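Long-range contacts in cellulase (Bacteroides salanitronis, PDB 6WQY), which probably hydrolyses internal beta-1,4 linkages of cellulose and related polysaccharides as a broad-specificity family 5 endoglucanase, this chain being the TIM-barrel catalytic part of a longer protein: residues Val79-His84 / Thr96-Val101; Tyr91-Thr96 / Trp153-Asn158; Ile116-His121 / Val168-Asn173. All blocks are in the same frame, centred on the assembly; numbering follows the deposited sequence.

Contact 1. Residues Val79-His84 / Thr96-Val101; sequences VTWLGH and TYLNRV
Val-79 and Val-101 mark one end of the pairing between an irregular loop and a helix, with their CA atoms 7.7 Å apart; at the other end the CA atoms of His-84 and Tyr-97 lie 7.1 Å apart. Between these points the loop closes in a type II beta turn from Trp-81 to His-84, with Gly-83 at the position of positive phi. The turn brings His-84 back to the helix, and the two aromatic residues at its ends both reach Tyr-97. The first torsion of Tyr-97 (chi1 -169°) turns CG away from the backbone N, which carries the ring off the helix into the loop. The imidazole of His-84 lies over one face of that ring in an offset stack, centroids 4.3 Å apart and planes at 23°. Their closest approach is His-84 CD2 to Tyr-97 CG at 3.4 Å. Trp-81 meets the same tyrosine differently: the phenol turns its edge to the indole face, an offset edge-to-face pair with planes at 88°. At the far end of the phenol, Tyr-97 OH lies 2.7 Å from Thr-80 O, a weak hydrogen bond whose proton may go to another acceptor. Aliphatic groups fill in beside the rings. Val-79 CG1 meets Val-101 CG2 tip to tip at 3.8 Å, while Leu-98 CD1 touches the rim of the indole, 3.9 Å from Trp-81 CH2. This aromatic cluster illustrates how a barrel loop is fastened to the helix that follows it: the loop leaves strand 74-77 and leads into helix 95-110. Beyond the two segments, Trp-81 NE1 hydrogen-bonds to Asn-118 O on the neighbouring 116-121 segment, its ring packs on Met-152 and Ile-156 of helix 139-159, and His-84 rests on strand 48-49.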
loop_
_atom_site.group_PDB
_atom_site.type_symbol
_atom_site.label_atom_id
_atom_site.label_comp_id
_atom_site.label_asym_id
_atom_site.label_seq_id
_atom_site.Cartn_x
_atom_site.Cartn_y
_atom_site.Cartn_z
ATOM N N VAL A 79 1.178 -6.472 -6.642
ATOM C CA VAL A 79 1.288 -7.601 -7.564
ATOM C C VAL A 79 -0.092 -8.232 -7.721
ATOM O O VAL A 79 -0.670 -8.716 -6.742
ATOM C CB VAL A 79 2.282 -8.676 -7.093
ATOM C CG1 VAL A 79 2.351 -9.791 -8.142
ATOM C CG2 VAL A 79 3.656 -8.090 -6.843
ATOM N N THR A 80 -0.592 -8.246 -8.953
ATOM C CA THR A 80 -1.771 -9.015 -9.319
ATOM C C THR A 80 -1.313 -10.365 -9.848
ATOM O O THR A 80 -0.392 -10.436 -10.669
ATOM C CB THR A 80 -2.574 -8.251 -10.364
ATOM O OG1 THR A 80 -3.090 -7.076 -9.734
ATOM C CG2 THR A 80 -3.720 -9.077 -10.930
ATOM N N TRP A 81 -1.955 -11.446 -9.377
ATOM C CA TRP A 81 -1.521 -12.802 -9.671
ATOM C C TRP A 81 -2.506 -13.518 -10.586
ATOM O O TRP A 81 -2.313 -14.705 -10.898
ATOM C CB TRP A 81 -1.319 -13.597 -8.373
ATOM C CG TRP A 81 -0.349 -12.961 -7.408
ATOM C CD1 TRP A 81 -0.629 -11.987 -6.506
ATOM C CD2 TRP A 81 1.050 -13.249 -7.251
ATOM N NE1 TRP A 81 0.491 -11.651 -5.784
ATOM C CE2 TRP A 81 1.533 -12.413 -6.223
ATOM C CE3 TRP A 81 1.942 -14.125 -7.873
ATOM C CZ2 TRP A 81 2.861 -12.427 -5.813
ATOM C CZ3 TRP A 81 3.261 -14.130 -7.460
ATOM C CH2 TRP A 81 3.703 -13.296 -6.436
ATOM N N LEU A 82 -3.566 -12.828 -10.999
ATOM C CA LEU A 82 -4.592 -13.393 -11.856
ATOM C C LEU A 82 -3.972 -14.000 -13.105
ATOM O O LEU A 82 -3.090 -13.421 -13.740
ATOM C CB LEU A 82 -5.582 -12.292 -12.252
ATOM C CG LEU A 82 -6.431 -11.724 -11.113
ATOM C CD1 LEU A 82 -7.202 -10.499 -11.607
ATOM C CD2 LEU A 82 -7.362 -12.764 -10.561
ATOM N N GLY A 83 -4.445 -15.188 -13.457
ATOM C CA GLY A 83 -3.956 -15.889 -14.618
ATOM C C GLY A 83 -2.630 -16.582 -14.440
ATOM O O GLY A 83 -2.150 -17.213 -15.390
ATOM N N HIS A 84 -2.032 -16.522 -13.259
ATOM C CA HIS A 84 -0.745 -17.143 -12.978
ATOM C C HIS A 84 -0.802 -18.098 -11.795
ATOM O O HIS A 84 0.249 -18.437 -11.226
ATOM C CB HIS A 84 0.321 -16.079 -12.741
ATOM C CG HIS A 84 0.676 -15.326 -13.968
ATOM N ND1 HIS A 84 1.008 -15.954 -15.152
ATOM C CD2 HIS A 84 0.808 -14.005 -14.199
ATOM C CE1 HIS A 84 1.312 -15.045 -16.062
ATOM N NE2 HIS A 84 1.200 -13.856 -15.510
ATOM N N THR A 96 7.853 -18.461 -13.687
ATOM C CA THR A 96 8.415 -17.292 -14.351
ATOM C C THR A 96 7.805 -16.003 -13.816
ATOM O O THR A 96 8.511 -15.003 -13.655
ATOM C CB THR A 96 8.240 -17.400 -15.856
ATOM O OG1 THR A 96 9.080 -18.466 -16.332
ATOM C CG2 THR A 96 8.629 -16.119 -16.567
ATOM N N TYR A 97 6.502 -15.993 -13.532
ATOM C CA TYR A 97 5.918 -14.781 -12.958
ATOM C C TYR A 97 6.488 -14.510 -11.572
ATOM O O TYR A 97 6.804 -13.364 -11.228
ATOM C CB TYR A 97 4.401 -14.885 -12.928
ATOM C CG TYR A 97 3.757 -13.560 -12.585
ATOM C CD1 TYR A 97 3.915 -12.458 -13.419
ATOM C CD2 TYR A 97 3.013 -13.392 -11.426
ATOM C CE1 TYR A 97 3.343 -11.236 -13.120
ATOM C CE2 TYR A 97 2.426 -12.170 -11.126
ATOM C CZ TYR A 97 2.589 -11.101 -11.973
ATOM O OH TYR A 97 2.031 -9.864 -11.732
ATOM N N LEU A 98 6.608 -15.549 -10.748
ATOM C CA LEU A 98 7.229 -15.382 -9.440
ATOM C C LEU A 98 8.659 -14.880 -9.574
ATOM O O LEU A 98 9.106 -14.034 -8.786
ATOM C CB LEU A 98 7.139 -16.704 -8.685
ATOM C CG LEU A 98 7.563 -16.738 -7.227
ATOM C CD1 LEU A 98 6.847 -15.683 -6.401
ATOM C CD2 LEU A 98 7.305 -18.120 -6.654
ATOM N N ASN A 99 9.391 -15.370 -10.579
ATOM C CA ASN A 99 10.724 -14.851 -10.832
ATOM C C ASN A 99 10.687 -13.362 -11.152
ATOM O O ASN A 99 11.564 -12.607 -10.710
ATOM C CB ASN A 99 11.377 -15.620 -11.974
ATOM C CG ASN A 99 12.789 -15.155 -12.223
ATOM O OD1 ASN A 99 13.728 -15.605 -11.562
ATOM N ND2 ASN A 99 12.958 -14.250 -13.170
ATOM N N ARG A 100 9.712 -12.915 -11.948
ATOM C CA ARG A 100 9.620 -11.491 -12.262
ATOM C C ARG A 100 9.398 -10.665 -10.995
ATOM O O ARG A 100 10.001 -9.599 -10.818
ATOM C CB ARG A 100 8.507 -11.225 -13.272
ATOM C CG ARG A 100 8.285 -9.752 -13.583
ATOM C CD ARG A 100 9.543 -9.089 -14.126
ATOM N NE ARG A 100 9.341 -7.674 -14.407
ATOM C CZ ARG A 100 10.320 -6.786 -14.489
ATOM N NH1 ARG A 100 11.581 -7.144 -14.297
ATOM N NH2 ARG A 100 10.018 -5.519 -14.735
ATOM N N VAL A 101 8.516 -11.130 -10.110
ATOM C CA VAL A 101 8.333 -10.432 -8.838
ATOM C C VAL A 101 9.670 -10.357 -8.102
ATOM O O VAL A 101 10.045 -9.310 -7.546
ATOM C CB VAL A 101 7.242 -11.130 -7.999
ATOM C CG1 VAL A 101 7.114 -10.478 -6.638
ATOM C CG2 VAL A 101 5.905 -11.093 -8.725
#

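Contact 2. Residues Tyr91-Thr96 / Trp153-Asn158; sequences YTIDET and WTQIAN. With MG (magnesium ion), chain D.
Gln-155 grips the loop at Tyr-91 and Ile-93 with both ends of its side-chain amide. Gln-155 NE2 donates to Tyr-91 O at 2.9 Å, the nitrogen standing well above the plane of that carbonyl, and Gln-155 OE1 accepts a nearly straight bond (177°) from Ile-93 N at 2.8 Å. The amide thus bridges the C=O of Tyr-91 and the N-H two residues on. On the buried side, Ile-93 CD1 packs crosswise on Ile-156 CG1 at 3.9 Å. In the TIM barrel this ties the run-in to helix 95-110, where Asp-94 is the N-cap, to helix 139-159; Gln-155 NE2 also bonds to Ala-151 O within the latter. With an alanine here, Tyr-91 O and Ile-93 N would probably lose these mates, and the bridging water its OE1 acceptor. The outer side is looser, a solvated one where water and metal take the place of packing. That water donates to both Ile-93 O, at 2.8 Å, and Gln-155 OE1, and also binds the magnesium ion. In the conformer described, Glu-95, at the exposed start of its helix, supplies the single protein ligand through OE1, 2.0 Å from the magnesium, and five waters complete the six-ligand shell.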
loop_
_atom_site.group_PDB
_atom_site.type_symbol
_atom_site.label_atom_id
_atom_site.label_comp_id
_atom_site.label_asym_id
_atom_site.label_seq_id
_atom_site.Cartn_x
_atom_site.Cartn_y
_atom_site.Cartn_z
ATOM N N TYR A 91 -2.748 -24.677 -5.973
ATOM C CA TYR A 91 -2.719 -23.270 -6.353
ATOM C C TYR A 91 -1.300 -22.842 -6.724
ATOM O O TYR A 91 -0.779 -21.841 -6.242
ATOM C CB TYR A 91 -3.291 -22.398 -5.239
ATOM C CG TYR A 91 -4.711 -22.740 -4.854
ATOM C CD1 TYR A 91 -5.767 -22.337 -5.644
ATOM C CD2 TYR A 91 -4.991 -23.445 -3.691
ATOM C CE1 TYR A 91 -7.082 -22.616 -5.290
ATOM C CE2 TYR A 91 -6.298 -23.722 -3.319
ATOM C CZ TYR A 91 -7.335 -23.307 -4.126
ATOM O OH TYR A 91 -8.636 -23.585 -3.755
ATOM N N THR A 92 -0.680 -23.607 -7.616
ATOM C CA THR A 92 0.725 -23.392 -7.935
ATOM C C THR A 92 0.897 -22.096 -8.707
ATOM O O THR A 92 0.208 -21.852 -9.709
ATOM C CB THR A 92 1.255 -24.565 -8.762
ATOM O OG1 THR A 92 1.116 -25.752 -7.987
ATOM C CG2 THR A 92 2.707 -24.345 -9.144
ATOM N N ILE A 93 1.834 -21.270 -8.261
ATOM C CA ILE A 93 2.123 -20.011 -8.942
ATOM C C ILE A 93 3.106 -20.257 -10.080
ATOM O O ILE A 93 4.136 -20.920 -9.900
ATOM C CB ILE A 93 2.690 -18.964 -7.966
ATOM C CG1 ILE A 93 1.698 -18.670 -6.846
ATOM C CG2 ILE A 93 3.047 -17.682 -8.714
ATOM C CD1 ILE A 93 2.230 -17.782 -5.752
ATOM N N ASP A 94 2.801 -19.725 -11.269
ATOM C CA ASP A 94 3.708 -19.856 -12.409
ATOM C C ASP A 94 5.107 -19.369 -12.038
ATOM O O ASP A 94 5.277 -18.250 -11.550
ATOM C CB ASP A 94 3.172 -19.025 -13.576
ATOM C CG ASP A 94 4.155 -18.947 -14.721
ATOM O OD1 ASP A 94 4.255 -19.950 -15.458
ATOM O OD2 ASP A 94 4.829 -17.893 -14.868
ATOM N N GLU A 95 6.123 -20.195 -12.309
ATOM C CA GLU A 95 7.440 -19.898 -11.748
ATOM C C GLU A 95 8.058 -18.658 -12.384
ATOM O O GLU A 95 8.760 -17.890 -11.709
ATOM C CB GLU A 95 8.374 -21.098 -11.874
ATOM C CG GLU A 95 9.485 -21.062 -10.845
ATOM C CD GLU A 95 8.949 -21.205 -9.435
ATOM O OE1 GLU A 95 8.146 -22.130 -9.193
ATOM O OE2 GLU A 95 9.316 -20.374 -8.573
ATOM N N THR A 96 7.853 -18.461 -13.687
ATOM C CA THR A 96 8.415 -17.292 -14.351
ATOM C C THR A 96 7.805 -16.003 -13.816
ATOM O O THR A 96 8.511 -15.003 -13.655
ATOM C CB THR A 96 8.240 -17.400 -15.856
ATOM O OG1 THR A 96 9.080 -18.466 -16.332
ATOM C CG2 THR A 96 8.629 -16.119 -16.567
ATOM N N TRP A 153 0.605 -17.685 -0.335
ATOM C CA TRP A 153 1.551 -17.047 0.571
ATOM C C TRP A 153 2.644 -18.009 1.010
ATOM O O TRP A 153 3.775 -17.568 1.240
ATOM C CB TRP A 153 0.839 -16.380 1.748
ATOM C CG TRP A 153 0.387 -15.000 1.389
ATOM C CD1 TRP A 153 -0.895 -14.529 1.287
ATOM C CD2 TRP A 153 1.242 -13.902 1.047
ATOM N NE1 TRP A 153 -0.879 -13.195 0.905
ATOM C CE2 TRP A 153 0.423 -12.790 0.764
ATOM C CE3 TRP A 153 2.628 -13.742 0.976
ATOM C CZ2 TRP A 153 0.936 -11.564 0.391
ATOM C CZ3 TRP A 153 3.138 -12.511 0.612
ATOM C CH2 TRP A 153 2.294 -11.443 0.311
ATOM N N THR A 154 2.361 -19.313 1.117
ATOM C CA THR A 154 3.434 -20.270 1.399
ATOM C C THR A 154 4.487 -20.228 0.298
ATOM O O THR A 154 5.693 -20.169 0.565
ATOM C CB THR A 154 2.859 -21.685 1.551
ATOM O OG1 THR A 154 1.999 -21.732 2.695
ATOM C CG2 THR A 154 3.956 -22.715 1.725
ATOM N N GLN A 155 4.038 -20.250 -0.959
ATOM C CA GLN A 155 4.974 -20.211 -2.077
ATOM C C GLN A 155 5.734 -18.891 -2.136
ATOM O O GLN A 155 6.946 -18.877 -2.412
ATOM C CB GLN A 155 4.231 -20.446 -3.385
ATOM C CG GLN A 155 3.725 -21.849 -3.579
ATOM C CD GLN A 155 2.774 -21.912 -4.743
ATOM O OE1 GLN A 155 3.202 -21.963 -5.898
ATOM N NE2 GLN A 155 1.491 -21.877 -4.457
ATOM N N ILE A 156 5.047 -17.770 -1.926
ATOM C CA ILE A 156 5.726 -16.474 -1.969
ATOM C C ILE A 156 6.744 -16.384 -0.843
ATOM O O ILE A 156 7.906 -16.001 -1.047
ATOM C CB ILE A 156 4.695 -15.334 -1.913
ATOM C CG1 ILE A 156 3.780 -15.361 -3.138
ATOM C CG2 ILE A 156 5.406 -13.999 -1.781
ATOM C CD1 ILE A 156 2.486 -14.562 -2.939
ATOM N N ALA A 157 6.334 -16.765 0.369
ATOM C CA ALA A 157 7.253 -16.725 1.502
ATOM C C ALA A 157 8.458 -17.619 1.259
ATOM O O ALA A 157 9.604 -17.235 1.557
ATOM C CB ALA A 157 6.521 -17.147 2.772
ATOM N N ASN A 158 8.245 -18.820 0.726
ATOM C CA ASN A 158 9.371 -19.718 0.483
ATOM C C ASN A 158 10.320 -19.134 -0.559
ATOM O O ASN A 158 11.539 -19.292 -0.462
ATOM C CB ASN A 158 8.868 -21.100 0.078
ATOM C CG ASN A 158 8.392 -21.923 1.268
ATOM O OD1 ASN A 158 8.819 -21.719 2.396
ATOM N ND2 ASN A 158 7.510 -22.879 1.000
HETATM MG MG MG D . 7.315 -22.975 -7.535
HETATM O O HOH W 1 5.513 -21.687 -7.568
HETATM O O HOH W 2 8.833 -24.242 -7.393
HETATM O O HOH W 3 8.308 -21.589 -6.530
HETATM O O HOH W 4 6.348 -24.362 -8.610
HETATM O O HOH W 5 6.436 -23.650 -5.775
#

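Contact 3. Residues Ile116-His121 / Val168-Asn173; sequences IINIHH and VFEAMN
Ile-116 and Val-168 lie side by side on neighbouring parallel strands of the eight-stranded TIM barrel, 114-118 and 167-170. Ile-117 N donates to Val-168 O at 3.1 Å, and Glu-170 N returns a bond to Ile-117 O at 2.9 Å. Ile-117 and Phe-169 turn outward, toward helix 139-159, with Ile-117 CG1 3.9 Å from Phe-169 CD1. Ile-116, Asn-118, Val-168 and Glu-170 project into the barrel. There Asn-118 takes a crowded position, its CG between the backbone N and the carbonyl carbon (chi1 76°), which carries the amide forward toward His-120 and sets ND2 between two acceptors. One proton of Asn-118 ND2 goes to Glu-170 OE2 at 3.0 Å, met on the anti side and 34° out of the carboxylate plane; the other goes to His-120 ND1 at 3.0 Å, in the plane of the imidazole, which helps to fix the ring's rotation. Asn-118 OD1 is taken by Val-79 N. The carboxylate of Glu-170 has further partners in Arg-76 and Tyr-306. Past the strands, Asn-173 lays its amide over one face of the His-120 ring, planes 20° apart and Asn-173 ND2 3.2 Å from His-120 CE1. In clan GH-A enzymes an asparagine at the end of the fourth strand directly precedes the acid/base glutamate, and the position of Asn-173 is consistent with that role. Its OD1 accepts from Arg-76, while Asn-173 ND2 donates to a water at 3.0 Å that also bonds to His-121 ND1 at 2.8 Å.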
loop_
_atom_site.group_PDB
_atom_site.type_symbol
_atom_site.label_atom_id
_atom_site.label_comp_id
_atom_site.label_asym_id
_atom_site.label_seq_id
_atom_site.Cartn_x
_atom_site.Cartn_y
_atom_site.Cartn_z
ATOM N N ILE A 116 7.686 -3.674 -0.272
ATOM C CA ILE A 116 6.473 -4.377 0.133
ATOM C C ILE A 116 5.933 -5.083 -1.104
ATOM O O ILE A 116 5.818 -4.452 -2.153
ATOM C CB ILE A 116 5.396 -3.407 0.660
ATOM C CG1 ILE A 116 5.917 -2.555 1.821
ATOM C CG2 ILE A 116 4.143 -4.188 1.067
ATOM C CD1 ILE A 116 4.919 -1.523 2.312
ATOM N N ILE A 117 5.572 -6.367 -0.992
ATOM C CA ILE A 117 4.836 -7.061 -2.054
ATOM C C ILE A 117 3.508 -7.535 -1.467
ATOM O O ILE A 117 3.392 -7.765 -0.261
ATOM C CB ILE A 117 5.618 -8.234 -2.675
ATOM C CG1 ILE A 117 6.044 -9.267 -1.634
ATOM C CG2 ILE A 117 6.820 -7.701 -3.458
ATOM C CD1 ILE A 117 6.706 -10.500 -2.216
ATOM N N ASN A 118 2.507 -7.718 -2.333
ATOM C CA ASN A 118 1.170 -8.058 -1.852
ATOM C C ASN A 118 0.458 -8.981 -2.847
ATOM O O ASN A 118 1.042 -9.496 -3.805
ATOM C CB ASN A 118 0.353 -6.787 -1.545
ATOM C CG ASN A 118 -0.152 -6.091 -2.799
ATOM O OD1 ASN A 118 0.142 -6.522 -3.920
ATOM N ND2 ASN A 118 -0.898 -5.019 -2.615
ATOM N N ILE A 119 -0.819 -9.229 -2.554
ATOM C CA ILE A 119 -1.818 -9.716 -3.505
ATOM C C ILE A 119 -2.744 -8.538 -3.792
ATOM O O ILE A 119 -3.373 -8.008 -2.867
ATOM C CB ILE A 119 -2.587 -10.920 -2.942
ATOM C CG1 ILE A 119 -1.663 -12.125 -2.763
ATOM C CG2 ILE A 119 -3.779 -11.245 -3.833
ATOM C CD1 ILE A 119 -2.333 -13.333 -2.124
ATOM N N HIS A 120 -2.823 -8.113 -5.062
ATOM C CA HIS A 120 -3.439 -6.825 -5.374
ATOM C C HIS A 120 -4.792 -7.030 -6.036
ATOM O O HIS A 120 -5.793 -7.253 -5.327
ATOM C CB HIS A 120 -2.456 -5.924 -6.134
ATOM C CG HIS A 120 -2.758 -4.471 -6.024
ATOM N ND1 HIS A 120 -2.388 -3.721 -4.922
ATOM C CD2 HIS A 120 -3.371 -3.633 -6.892
ATOM C CE1 HIS A 120 -2.749 -2.467 -5.151
ATOM N NE2 HIS A 120 -3.356 -2.384 -6.329
ATOM N N HIS A 121 -4.910 -6.928 -7.372
ATOM C CA HIS A 121 -6.248 -6.921 -7.990
ATOM C C HIS A 121 -6.929 -8.284 -8.014
ATOM O O HIS A 121 -8.098 -8.356 -8.403
ATOM C CB HIS A 121 -6.226 -6.261 -9.357
ATOM C CG HIS A 121 -6.034 -4.784 -9.294
ATOM N ND1 HIS A 121 -6.670 -3.990 -8.362
ATOM C CD2 HIS A 121 -5.272 -3.958 -10.057
ATOM C CE1 HIS A 121 -6.308 -2.734 -8.570
ATOM N NE2 HIS A 121 -5.464 -2.682 -9.594
ATOM N N VAL A 168 8.893 -6.675 3.147
ATOM C CA VAL A 168 7.628 -6.793 3.866
ATOM C C VAL A 168 6.625 -7.509 2.971
ATOM O O VAL A 168 6.580 -7.263 1.761
ATOM C CB VAL A 168 7.107 -5.375 4.185
ATOM C CG1 VAL A 168 5.707 -5.392 4.790
ATOM C CG2 VAL A 168 8.071 -4.624 5.081
ATOM N N PHE A 169 5.804 -8.381 3.566
ATOM C CA PHE A 169 4.663 -8.967 2.863
ATOM C C PHE A 169 3.382 -8.301 3.375
ATOM O O PHE A 169 3.177 -8.237 4.592
ATOM C CB PHE A 169 4.536 -10.475 3.138
ATOM C CG PHE A 169 5.747 -11.312 2.776
ATOM C CD1 PHE A 169 6.678 -10.940 1.818
ATOM C CD2 PHE A 169 5.913 -12.523 3.430
ATOM C CE1 PHE A 169 7.759 -11.762 1.528
ATOM C CE2 PHE A 169 6.988 -13.343 3.147
ATOM C CZ PHE A 169 7.912 -12.969 2.192
ATOM N N GLU A 170 2.516 -7.860 2.455
ATOM C CA GLU A 170 1.209 -7.275 2.760
ATOM C C GLU A 170 0.138 -8.239 2.251
ATOM O O GLU A 170 0.126 -8.585 1.074
ATOM C CB GLU A 170 1.100 -5.916 2.072
ATOM C CG GLU A 170 -0.258 -5.264 2.153
ATOM C CD GLU A 170 -0.318 -4.022 1.291
ATOM O OE1 GLU A 170 0.314 -2.985 1.677
ATOM O OE2 GLU A 170 -0.953 -4.068 0.219
ATOM N N ALA A 171 -0.763 -8.664 3.141
ATOM C CA ALA A 171 -1.610 -9.828 2.889
ATOM C C ALA A 171 -2.423 -9.697 1.614
ATOM O O ALA A 171 -2.577 -10.673 0.867
ATOM C CB ALA A 171 -2.571 -9.980 4.062
ATOM N N MET A 172 -3.036 -8.527 1.421
ATOM C CA MET A 172 -3.963 -8.242 0.329
ATOM C C MET A 172 -4.149 -6.737 0.306
ATOM O O MET A 172 -3.548 -6.009 1.107
ATOM C CB MET A 172 -5.262 -9.022 0.458
ATOM C CG MET A 172 -6.048 -8.769 1.690
ATOM S SD MET A 172 -7.182 -10.140 2.064
ATOM C CE MET A 172 -6.027 -11.230 2.902
ATOM N N ASN A 173 -4.969 -6.269 -0.645
ATOM C CA ASN A 173 -5.071 -4.850 -0.970
ATOM C C ASN A 173 -6.344 -4.230 -0.396
ATOM O O ASN A 173 -6.377 -3.924 0.804
ATOM C CB ASN A 173 -4.915 -4.653 -2.483
ATOM C CG ASN A 173 -4.945 -3.200 -2.858
ATOM O OD1 ASN A 173 -4.343 -2.379 -2.167
ATOM N ND2 ASN A 173 -5.661 -2.862 -3.922
HETATM O O HOH W 6 -6.439 -7.799 -2.587
HETATM O O HOH W 7 -7.695 -4.175 -5.751
#

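In the fold
The three contacts form one neighbourhood of the family 5 barrel, in the order contact 2, contact 1, contact 3 going inward. The centres of contacts 1 and 2 are about 9 Å apart, and contact 3 lies about 12 Å from the first and 13 Å from the second. Contacts 1 and 2 share Thr-96 and helix 95-110, and their segments alternate along the chain, as do those of contacts 2 and 3; contact 1 closes before contact 3 opens, on strand 114-118. Trp-81 packs on Ile-93, Val-79 O hydrogen-bonds to His-120 N, and Trp-153 NE1 bonds to Ala-171 O, so one continuous stretch of packing and hydrogen bonds runs from the helix layer to the barrel strands.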